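Local structure of methyl-accepting chemotaxis protein (Campylobacter jejuni, 6W3O) at residues S34-F39 with H74-L79; N80-L85 with G158-S163; N176-D181 with T237-E242. The protein probably senses amino-acid-like chemical signals through its ligand-binding domain and relays them to the chemotaxis machinery of the cell. All coordinates share one frame; numbering follows the deposited sequence. Where two conformers were deposited one is given.

Contact 1. Residues S34-F39 with H74-L79; sequences STNQSF and HSINAL. With NA (sodium ion), chain G; NA (sodium ion), chain E; SO4 (sulfate ion), chain D.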
loop_
_atom_site.group_PDB
_atom_site.type_symbol
_atom_site.label_atom_id
_atom_site.label_comp_id
_atom_site.label_asym_id
_atom_site.label_seq_id
_atom_site.Cartn_x
_atom_site.Cartn_y
_atom_site.Cartn_z
ATOM N N SER A 34 4.241 4.775 5.303
ATOM C CA SER A 34 5.388 5.451 5.893
ATOM C C SER A 34 6.232 4.532 6.759
ATOM O O SER A 34 7.447 4.665 6.785
ATOM C CB SER A 34 4.936 6.689 6.692
ATOM O OG SER A 34 4.114 6.320 7.781
ATOM N N THR A 35 5.607 3.590 7.459
ATOM C CA THR A 35 6.395 2.620 8.214
ATOM C C THR A 35 7.270 1.791 7.258
ATOM O O THR A 35 8.441 1.548 7.541
ATOM C CB THR A 35 5.493 1.761 9.058
ATOM O OG1 THR A 35 4.941 2.552 10.095
ATOM C CG2 THR A 35 6.198 0.546 9.674
ATOM N N ASN A 36 6.699 1.363 6.143
ATOM C CA ASN A 36 7.464 0.577 5.180
ATOM C C ASN A 36 8.552 1.391 4.504
ATOM O O ASN A 36 9.630 0.888 4.226
ATOM C CB ASN A 36 6.523 -0.078 4.175
ATOM C CG ASN A 36 5.694 -1.168 4.814
ATOM O OD1 ASN A 36 6.141 -1.821 5.746
ATOM N ND2 ASN A 36 4.458 -1.359 4.328
ATOM N N GLN A 37 8.266 2.648 4.218
ATOM C CA GLN A 37 9.288 3.525 3.651
ATOM C C GLN A 37 10.428 3.763 4.625
ATOM O O GLN A 37 11.586 3.704 4.234
ATOM C CB GLN A 37 8.659 4.846 3.196
ATOM C CG GLN A 37 7.727 4.739 2.003
ATOM C CD GLN A 37 6.911 6.013 1.816
ATOM O OE1 GLN A 37 6.386 6.555 2.799
ATOM N NE2 GLN A 37 6.728 6.455 0.567
ATOM N N SER A 38 10.106 4.028 5.888
ATOM C CA SER A 38 11.172 4.261 6.864
ATOM C C SER A 38 12.070 3.033 6.969
ATOM O O SER A 38 13.298 3.146 7.036
ATOM C CB SER A 38 10.567 4.605 8.225
ATOM O OG SER A 38 9.918 5.892 8.165
ATOM N N PHE A 39 11.448 1.853 7.035
ATOM C CA PHE A 39 12.181 0.591 7.071
ATOM C C PHE A 39 13.143 0.466 5.887
ATOM O O PHE A 39 14.321 0.133 6.046
ATOM C CB PHE A 39 11.149 -0.525 7.121
ATOM C CG PHE A 39 11.721 -1.908 6.940
ATOM C CD1 PHE A 39 11.795 -2.462 5.681
ATOM C CD2 PHE A 39 12.098 -2.667 8.009
ATOM C CE1 PHE A 39 12.254 -3.748 5.518
ATOM C CE2 PHE A 39 12.525 -3.961 7.862
ATOM C CZ PHE A 39 12.582 -4.523 6.621
ATOM N N HIS A 74 13.215 -10.333 9.013
ATOM C CA HIS A 74 12.632 -10.863 10.237
ATOM C C HIS A 74 12.045 -9.772 11.117
ATOM O O HIS A 74 10.984 -9.955 11.723
ATOM C CB HIS A 74 13.680 -11.608 11.013
ATOM C CG HIS A 74 14.086 -12.907 10.415
ATOM N ND1 HIS A 74 15.255 -13.530 10.769
ATOM C CD2 HIS A 74 13.468 -13.719 9.532
ATOM C CE1 HIS A 74 15.325 -14.687 10.129
ATOM N NE2 HIS A 74 14.255 -14.838 9.375
ATOM N N SER A 75 12.718 -8.629 11.201
ATOM C CA SER A 75 12.297 -7.578 12.101
ATOM C C SER A 75 10.865 -7.134 11.856
ATOM O O SER A 75 10.153 -6.793 12.807
ATOM C CB SER A 75 13.308 -6.462 12.050
ATOM O OG SER A 75 13.173 -5.720 10.906
ATOM N N ILE A 76 10.472 -7.111 10.580
ATOM C CA ILE A 76 9.174 -6.613 10.149
ATOM C C ILE A 76 8.256 -7.726 9.610
ATOM O O ILE A 76 7.103 -7.457 9.245
ATOM C CB ILE A 76 9.333 -5.444 9.125
ATOM C CG1 ILE A 76 8.134 -4.453 9.168
ATOM C CG2 ILE A 76 9.588 -5.978 7.715
ATOM C CD1 ILE A 76 8.304 -3.161 8.375
ATOM N N ASN A 77 8.736 -8.977 9.606
ATOM C CA ASN A 77 8.015 -10.083 8.982
ATOM C C ASN A 77 7.651 -9.791 7.537
ATOM O O ASN A 77 6.535 -10.036 7.112
ATOM C CB ASN A 77 6.787 -10.500 9.810
ATOM C CG ASN A 77 6.239 -11.821 9.367
ATOM O OD1 ASN A 77 6.992 -12.712 8.928
ATOM N ND2 ASN A 77 4.925 -11.980 9.520
ATOM N N ALA A 78 8.602 -9.269 6.767
ATOM C CA ALA A 78 8.396 -9.096 5.335
ATOM C C ALA A 78 8.452 -10.460 4.659
ATOM O O ALA A 78 8.974 -11.440 5.203
ATOM C CB ALA A 78 9.470 -8.203 4.747
ATOM N N LEU A 79 7.881 -10.526 3.466
ATOM C CA LEU A 79 7.852 -11.783 2.714
ATOM C C LEU A 79 9.202 -12.050 2.033
ATOM O O LEU A 79 9.708 -13.160 2.087
ATOM C CB LEU A 79 6.715 -11.755 1.694
ATOM C CG LEU A 79 6.431 -13.118 1.098
ATOM C CD1 LEU A 79 5.777 -14.001 2.195
ATOM C CD2 LEU A 79 5.521 -12.934 -0.115
HETATM NA NA NA G . 11.686 -3.525 11.857
HETATM NA NA NA E . 7.913 5.706 10.168
HETATM S S SO4 D . 12.772 -17.905 7.953
HETATM O O1 SO4 D . 11.601 -17.088 7.494
HETATM O O2 SO4 D . 12.808 -19.091 7.059
HETATM O O3 SO4 D . 13.992 -17.056 7.802
HETATM O O4 SO4 D . 12.655 -18.467 9.327
HETATM O O HOH W 1 9.047 3.670 11.736
#

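Contact 2. Residues N80-L85 with G158-S163; sequences NVYLGL and GVDIPS. With SKG (4-methylisoleucine), chain C.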
loop_
_atom_site.group_PDB
_atom_site.type_symbol
_atom_site.label_atom_id
_atom_site.label_comp_id
_atom_site.label_asym_id
_atom_site.label_seq_id
_atom_site.Cartn_x
_atom_site.Cartn_y
_atom_site.Cartn_z
ATOM N N ASN A 80 9.739 -11.014 1.381
ATOM C CA ASN A 80 11.009 -11.075 0.653
ATOM C C ASN A 80 11.727 -9.775 0.890
ATOM O O ASN A 80 11.085 -8.705 0.888
ATOM C CB ASN A 80 10.867 -11.233 -0.854
ATOM C CG ASN A 80 10.168 -12.519 -1.272
ATOM O OD1 ASN A 80 10.593 -13.612 -0.936
ATOM N ND2 ASN A 80 9.081 -12.357 -2.015
ATOM N N VAL A 81 13.054 -9.840 0.998
ATOM C CA VAL A 81 13.882 -8.624 1.006
ATOM C C VAL A 81 15.099 -8.979 0.132
ATOM O O VAL A 81 15.677 -10.071 0.275
ATOM C CB VAL A 81 14.306 -8.230 2.436
ATOM C CG1 VAL A 81 15.273 -7.072 2.411
ATOM C CG2 VAL A 81 13.126 -7.924 3.313
ATOM N N TYR A 82 15.480 -8.088 -0.778
ATOM C CA TYR A 82 16.416 -8.472 -1.835
ATOM C C TYR A 82 17.189 -7.292 -2.362
ATOM O O TYR A 82 16.767 -6.145 -2.260
ATOM C CB TYR A 82 15.703 -9.233 -2.980
ATOM C CG TYR A 82 14.392 -8.625 -3.428
ATOM C CD1 TYR A 82 13.204 -8.922 -2.759
ATOM C CD2 TYR A 82 14.327 -7.784 -4.536
ATOM C CE1 TYR A 82 11.994 -8.385 -3.189
ATOM C CE2 TYR A 82 13.130 -7.229 -4.961
ATOM C CZ TYR A 82 11.959 -7.574 -4.309
ATOM O OH TYR A 82 10.769 -7.069 -4.739
ATOM N N LEU A 83 18.290 -7.621 -3.036
ATOM C CA LEU A 83 19.115 -6.612 -3.700
ATOM C C LEU A 83 19.438 -7.102 -5.118
ATOM O O LEU A 83 20.096 -8.136 -5.284
ATOM C CB LEU A 83 20.426 -6.366 -2.918
ATOM C CG LEU A 83 21.365 -5.332 -3.507
ATOM C CD1 LEU A 83 20.724 -3.951 -3.520
ATOM C CD2 LEU A 83 22.693 -5.319 -2.800
ATOM N N GLY A 84 18.893 -6.376 -6.097
ATOM C CA GLY A 84 19.080 -6.699 -7.526
ATOM C C GLY A 84 20.257 -5.976 -8.118
ATOM O O GLY A 84 20.410 -4.764 -7.903
ATOM N N LEU A 85 21.085 -6.690 -8.881
ATOM C CA LEU A 85 22.338 -6.148 -9.432
ATOM C C LEU A 85 22.241 -5.982 -10.938
ATOM O O LEU A 85 21.429 -6.639 -11.607
ATOM C CB LEU A 85 23.508 -7.074 -9.117
ATOM C CG LEU A 85 23.681 -7.486 -7.652
ATOM C CD1 LEU A 85 24.900 -8.412 -7.518
ATOM C CD2 LEU A 85 23.846 -6.286 -6.731
ATOM N N GLY A 158 14.762 -4.220 -2.793
ATOM C CA GLY A 158 13.311 -4.436 -2.772
ATOM C C GLY A 158 12.882 -5.050 -1.479
ATOM O O GLY A 158 13.557 -5.902 -0.897
ATOM N N VAL A 159 11.686 -4.636 -1.040
ATOM C CA VAL A 159 11.030 -5.131 0.169
ATOM C C VAL A 159 9.597 -5.457 -0.195
ATOM O O VAL A 159 8.856 -4.593 -0.681
ATOM C CB VAL A 159 11.067 -4.075 1.298
ATOM C CG1 VAL A 159 10.262 -4.566 2.482
ATOM C CG2 VAL A 159 12.474 -3.743 1.683
ATOM N N ASP A 160 9.205 -6.734 -0.036
ATOM C CA ASP A 160 7.842 -7.160 -0.338
ATOM C C ASP A 160 7.058 -7.384 0.945
ATOM O O ASP A 160 7.432 -8.214 1.784
ATOM C CB ASP A 160 7.865 -8.509 -1.105
ATOM C CG ASP A 160 8.514 -8.459 -2.465
ATOM O OD1 ASP A 160 8.750 -7.355 -2.996
ATOM O OD2 ASP A 160 8.829 -9.572 -2.966
ATOM N N ILE A 161 5.966 -6.634 1.079
ATOM C CA ILE A 161 5.076 -6.750 2.201
ATOM C C ILE A 161 3.748 -7.326 1.695
ATOM O O ILE A 161 3.204 -6.836 0.728
ATOM C CB ILE A 161 4.810 -5.369 2.823
ATOM C CG1 ILE A 161 6.134 -4.681 3.202
ATOM C CG2 ILE A 161 3.892 -5.503 4.046
ATOM C CD1 ILE A 161 6.944 -5.405 4.254
ATOM N N PRO A 162 3.193 -8.370 2.359
ATOM C CA PRO A 162 1.918 -8.898 1.886
ATOM C C PRO A 162 0.839 -7.823 1.856
ATOM O O PRO A 162 0.676 -7.058 2.834
ATOM C CB PRO A 162 1.577 -9.964 2.945
ATOM C CG PRO A 162 2.908 -10.423 3.476
ATOM C CD PRO A 162 3.698 -9.132 3.513
ATOM N N SER A 163 0.155 -7.685 0.724
ATOM C CA SER A 163 -0.965 -6.757 0.632
ATOM C C SER A 163 -2.086 -7.051 1.612
ATOM O O SER A 163 -2.739 -6.112 2.094
ATOM C CB SER A 163 -1.501 -6.637 -0.791
ATOM O OG SER A 163 -1.790 -7.888 -1.244
HETATM N N SKG C . 8.523 -9.820 -5.675
HETATM C CA SKG C . 9.605 -9.746 -6.672
HETATM C C SKG C . 8.944 -10.075 -8.013
HETATM O O SKG C . 8.025 -10.929 -8.074
HETATM C CB SKG C . 10.752 -10.686 -6.244
HETATM C CG SKG C . 11.954 -10.498 -7.191
HETATM C CD1 SKG C . 13.218 -10.861 -6.409
HETATM C CD2 SKG C . 11.796 -11.378 -8.472
HETATM O OXT SKG C . 9.325 -9.486 -9.058
HETATM C CAE SKG C . 10.338 -12.140 -6.037
#

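Contact 3. Residues N176-D181 with T237-E242; sequences NTFLFD and TACITE. With NA (sodium ion), chain F.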
loop_
_atom_site.group_PDB
_atom_site.type_symbol
_atom_site.label_atom_id
_atom_site.label_comp_id
_atom_site.label_asym_id
_atom_site.label_seq_id
_atom_site.Cartn_x
_atom_site.Cartn_y
_atom_site.Cartn_z
ATOM N N ASN A 176 -18.104 1.843 8.061
ATOM C CA ASN A 176 -18.283 1.098 6.816
ATOM C C ASN A 176 -17.373 1.739 5.761
ATOM O O ASN A 176 -17.820 2.379 4.795
ATOM C CB ASN A 176 -19.743 1.132 6.365
ATOM C CG ASN A 176 -19.952 0.404 5.051
ATOM O OD1 ASN A 176 -19.435 -0.712 4.893
ATOM N ND2 ASN A 176 -20.740 0.959 4.150
ATOM N N THR A 177 -16.077 1.533 5.973
ATOM C CA THR A 177 -15.038 2.128 5.108
ATOM C C THR A 177 -14.473 1.044 4.201
ATOM O O THR A 177 -14.522 -0.142 4.498
ATOM C CB THR A 177 -13.900 2.751 5.951
ATOM O OG1 THR A 177 -13.335 1.770 6.825
ATOM C CG2 THR A 177 -14.416 3.937 6.770
ATOM N N PHE A 178 -13.956 1.511 3.074
ATOM C CA PHE A 178 -13.433 0.640 2.031
ATOM C C PHE A 178 -12.459 1.385 1.151
ATOM O O PHE A 178 -12.421 2.619 1.123
ATOM C CB PHE A 178 -14.545 -0.079 1.246
ATOM C CG PHE A 178 -15.679 0.809 0.775
ATOM C CD1 PHE A 178 -16.700 1.210 1.645
ATOM C CD2 PHE A 178 -15.789 1.170 -0.541
ATOM C CE1 PHE A 178 -17.774 1.947 1.199
ATOM C CE2 PHE A 178 -16.884 1.882 -1.000
ATOM C CZ PHE A 178 -17.849 2.335 -0.126
ATOM N N LEU A 179 -11.652 0.603 0.428
ATOM C CA LEU A 179 -10.599 1.164 -0.404
ATOM C C LEU A 179 -10.743 0.552 -1.803
ATOM O O LEU A 179 -10.880 -0.663 -1.913
ATOM C CB LEU A 179 -9.284 0.739 0.198
ATOM C CG LEU A 179 -8.039 1.561 0.110
ATOM C CD1 LEU A 179 -8.319 2.937 0.682
ATOM C CD2 LEU A 179 -6.903 0.907 0.876
ATOM N N PHE A 180 -10.552 1.404 -2.827
ATOM C CA PHE A 180 -10.346 1.001 -4.206
ATOM C C PHE A 180 -8.880 1.184 -4.543
ATOM O O PHE A 180 -8.287 2.197 -4.189
ATOM C CB PHE A 180 -11.198 1.885 -5.161
ATOM C CG PHE A 180 -12.685 1.753 -4.959
ATOM C CD1 PHE A 180 -13.396 0.701 -5.513
ATOM C CD2 PHE A 180 -13.357 2.625 -4.123
ATOM C CE1 PHE A 180 -14.772 0.626 -5.353
ATOM C CE2 PHE A 180 -14.713 2.501 -3.905
ATOM C CZ PHE A 180 -15.420 1.509 -4.516
ATOM N N ASP A 181 -8.398 0.328 -5.451
ATOM C CA ASP A 181 -7.059 0.453 -5.999
ATOM C C ASP A 181 -7.069 1.398 -7.191
ATOM O O ASP A 181 -8.072 2.072 -7.470
ATOM C CB ASP A 181 -6.472 -0.934 -6.323
ATOM C CG ASP A 181 -7.115 -1.614 -7.525
ATOM O OD1 ASP A 181 -7.816 -0.954 -8.325
ATOM O OD2 ASP A 181 -7.003 -2.860 -7.577
ATOM N N THR A 237 -8.523 5.022 -3.630
ATOM C CA THR A 237 -9.659 5.826 -3.247
ATOM C C THR A 237 -10.323 5.238 -2.006
ATOM O O THR A 237 -10.679 4.067 -2.001
ATOM C CB THR A 237 -10.709 5.909 -4.382
ATOM O OG1 THR A 237 -10.083 6.449 -5.548
ATOM C CG2 THR A 237 -11.867 6.821 -4.012
ATOM N N ALA A 238 -10.352 6.010 -0.916
ATOM C CA ALA A 238 -10.985 5.566 0.338
ATOM C C ALA A 238 -12.388 6.138 0.429
ATOM O O ALA A 238 -12.554 7.322 0.204
ATOM C CB ALA A 238 -10.151 6.005 1.533
ATOM N N CYS A 239 -13.358 5.316 0.823
ATOM C CA CYS A 239 -14.750 5.742 0.951
ATOM C C CYS A 239 -15.372 5.271 2.261
ATOM O O CYS A 239 -14.957 4.270 2.877
ATOM C CB CYS A 239 -15.591 5.203 -0.218
ATOM S SG CYS A 239 -15.068 5.690 -1.862
ATOM N N ILE A 240 -16.443 5.963 2.628
ATOM C CA ILE A 240 -17.324 5.549 3.696
ATOM C C ILE A 240 -18.741 5.772 3.200
ATOM O O ILE A 240 -18.994 6.769 2.499
ATOM C CB ILE A 240 -17.036 6.328 5.003
ATOM C CG1 ILE A 240 -17.795 5.692 6.168
ATOM C CG2 ILE A 240 -17.339 7.793 4.851
ATOM C CD1 ILE A 240 -17.300 6.151 7.539
ATOM N N THR A 241 -19.654 4.866 3.545
ATOM C CA THR A 241 -21.104 5.103 3.286
ATOM C C THR A 241 -21.916 4.629 4.483
ATOM O O THR A 241 -21.490 3.742 5.232
ATOM C CB THR A 241 -21.619 4.399 2.004
ATOM O OG1 THR A 241 -21.724 2.994 2.245
ATOM C CG2 THR A 241 -20.738 4.671 0.809
ATOM N N GLU A 242 -23.131 5.155 4.593
ATOM C CA GLU A 242 -24.061 4.753 5.633
ATOM C C GLU A 242 -25.458 4.991 5.112
ATOM O O GLU A 242 -25.684 5.760 4.182
ATOM C CB GLU A 242 -23.871 5.523 6.951
ATOM C CG GLU A 242 -24.199 7.018 6.807
ATOM C CD GLU A 242 -24.132 7.854 8.063
ATOM O OE1 GLU A 242 -23.841 7.295 9.149
ATOM O OE2 GLU A 242 -24.255 9.110 7.882
HETATM NA NA NA F . -13.873 0.666 8.853
HETATM O O HOH W 2 -20.128 3.954 8.444
HETATM O O HOH W 3 -8.350 4.826 -6.893
#

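Contact 1. Residues S34-F39 with H74-L79
F39 and I76 carry the apolar part of this contact between residues 34-39 of helix 4-48 and the C-terminal end of helix 58-76. The CG2 methyl of I76 lies over one face of the F39 ring in a CH-pi contact, 3.9 Å from the ring centroid and 29° off the normal. Its closest ring atom is F39 CZ, 3.5 Å from I76 CG2. The other branch of I76 runs toward the turn before F39. I76 CD1 meets CD2 of F39 and stands 3.7 Å from OD1 of N36. T35 adds a looser touch through its CG2 methyl. With CG anti to the backbone N (chi1 171°), the F39 ring extends off its helix toward I76.

The polar neighbours lie around this apolar contact. S75 OG sits at the edge of the F39 ring, in its plane, 3.6 Å from F39 CE2. A sodium ion is bound 2.8 Å from S75 OG. The serine hydroxyl is also hydrogen-bonded to the carbonyl of Y72. The amide of N36 is anchored through ND2 by the hydroxyl of Y143. H74 points away from helix 4-48 and gives a nearly straight hydrogen bond from NE2 to O3 of a sulfate, 2.7 Å long. That sulfate, probably a crystallisation additive, is also held by R73 and S96.

Helix 58-76 ends in a Schellman motif. N77 has positive phi and is its C-prime residue, with the A78 N-H turned back to the carbonyl of R73. The turn leads the chain to strand 80-84. The whole is a helix-helix contact of a Cache-type sensor, where the long helix 4-48 packs beside helix 58-76 on the sheet that carries the ligand site.

Contact 2. Residues N80-L85 with G158-S163
This is an antiparallel strand pairing in the middle of the six-stranded sheet of the PDC sensor domain, at the wall of the ligand pocket. Y82 and G158 form a hydrogen-bonded pair, Y82 N to G158 O at 2.9 Å and G158 N to Y82 O at 2.8 Å. V81 and V159 are the non-hydrogen-bonded pair beside it.

On the face of N80, Y82 and D160 the side chains build part of the site. G158 has no side chain, and its CA packs over one face of the Y82 ring, 3.8 Å from the centroid. CD1 of the bound 4-methylisoleucine lies over the opposite face, above the ring centre. CG of Y82 stands between its backbone N and carbonyl carbon (chi1 45°), which lays the ring across the neighbouring strand. Its OH reaches D160 OD1 at 2.7 Å, on the syn side of the carboxylate. T142 holds the same oxygen. D160 OD2 takes N80 ND2 at 3.0 Å through its anti lone pair and also accepts a 2.7 Å hydrogen bond from the ligand N. The carboxylate is thus fixed at both oxygens while it binds the ligand amino group. D133 and W115 also bind the ligand.

On the other face, V81 and V159 lie against helices 58-76 and 4-48. Strands 90-94 and 139-149 flank the pair.

Contact 3. Residues N176-D181 with T237-E242
F178 and F180 pair with C239 and T237 as antiparallel hydrogen-bonded pairs, and the two strands run at 150° to each other. The bonds F178 N to C239 O and C239 N to F178 O are both 2.9 Å. T177 with I240 and L179 with A238 are the non-hydrogen-bonded pairs.

The aromatic face gathers round C239. Its CB lies over one face of the F178 ring, 3.9 Å from the centroid, offset toward the rim. The sulfur approaches the F180 ring at its edge, with C239 SG 3.8 Å from F180 CE2. T241 CG2 meets the edge of the F178 ring near CZ. The F178 ring leans over the paired strand because its first torsion (chi1 48°) tucks CG in between the two backbone branches. On the other face, T177 CG2 touches I240 CD1 and L179 CD1 touches A238 CB, both at 3.7 Å.

N176 extends the pairing beyond the strand. Its ND2 gives a 3.1 Å hydrogen bond to T241 O, from above the carbonyl plane but in its own amide plane. T241 OG1 is hydrogen-bonded to R226. At the other end, water 3 joins D181 O to T237 OG1.

T177 OG1 binds a sodium ion at 2.4 Å. T173, P174, G175 and T190 contribute further oxygens to the ion, and T25 is hydrogen-bonded to the same hydroxyl. The chemistry therefore divides by face. A disulfide from C239 to C230 locks the aromatic side to strand 224-233, while the sodium ion ties the start of strand 177-180 to the residues before it and to T190.

From the N terminus, the long helix 4-48 runs past both sheets. Contact 1 closes the first loop by bringing helix 58-76 back beside it. Contact 2 opens directly afterwards and closes a longer loop, joining strands 80-84 and 152-162 in the six-stranded sheet. Contact 3 follows in series and closes a loop by pairing strands 177-180 and 236-243 inside the five-stranded sheet. None nests in or crosses another. Contacts 1 and 2 touch: L79 N lies 2.9 Å from D160 O, and F39 packs on V159. Contact 3 lies on the opposite side of the chain's centre from contacts 1 and 2, its centre about 28 Å from that of contact 2, but helix 4-48 reaches it too.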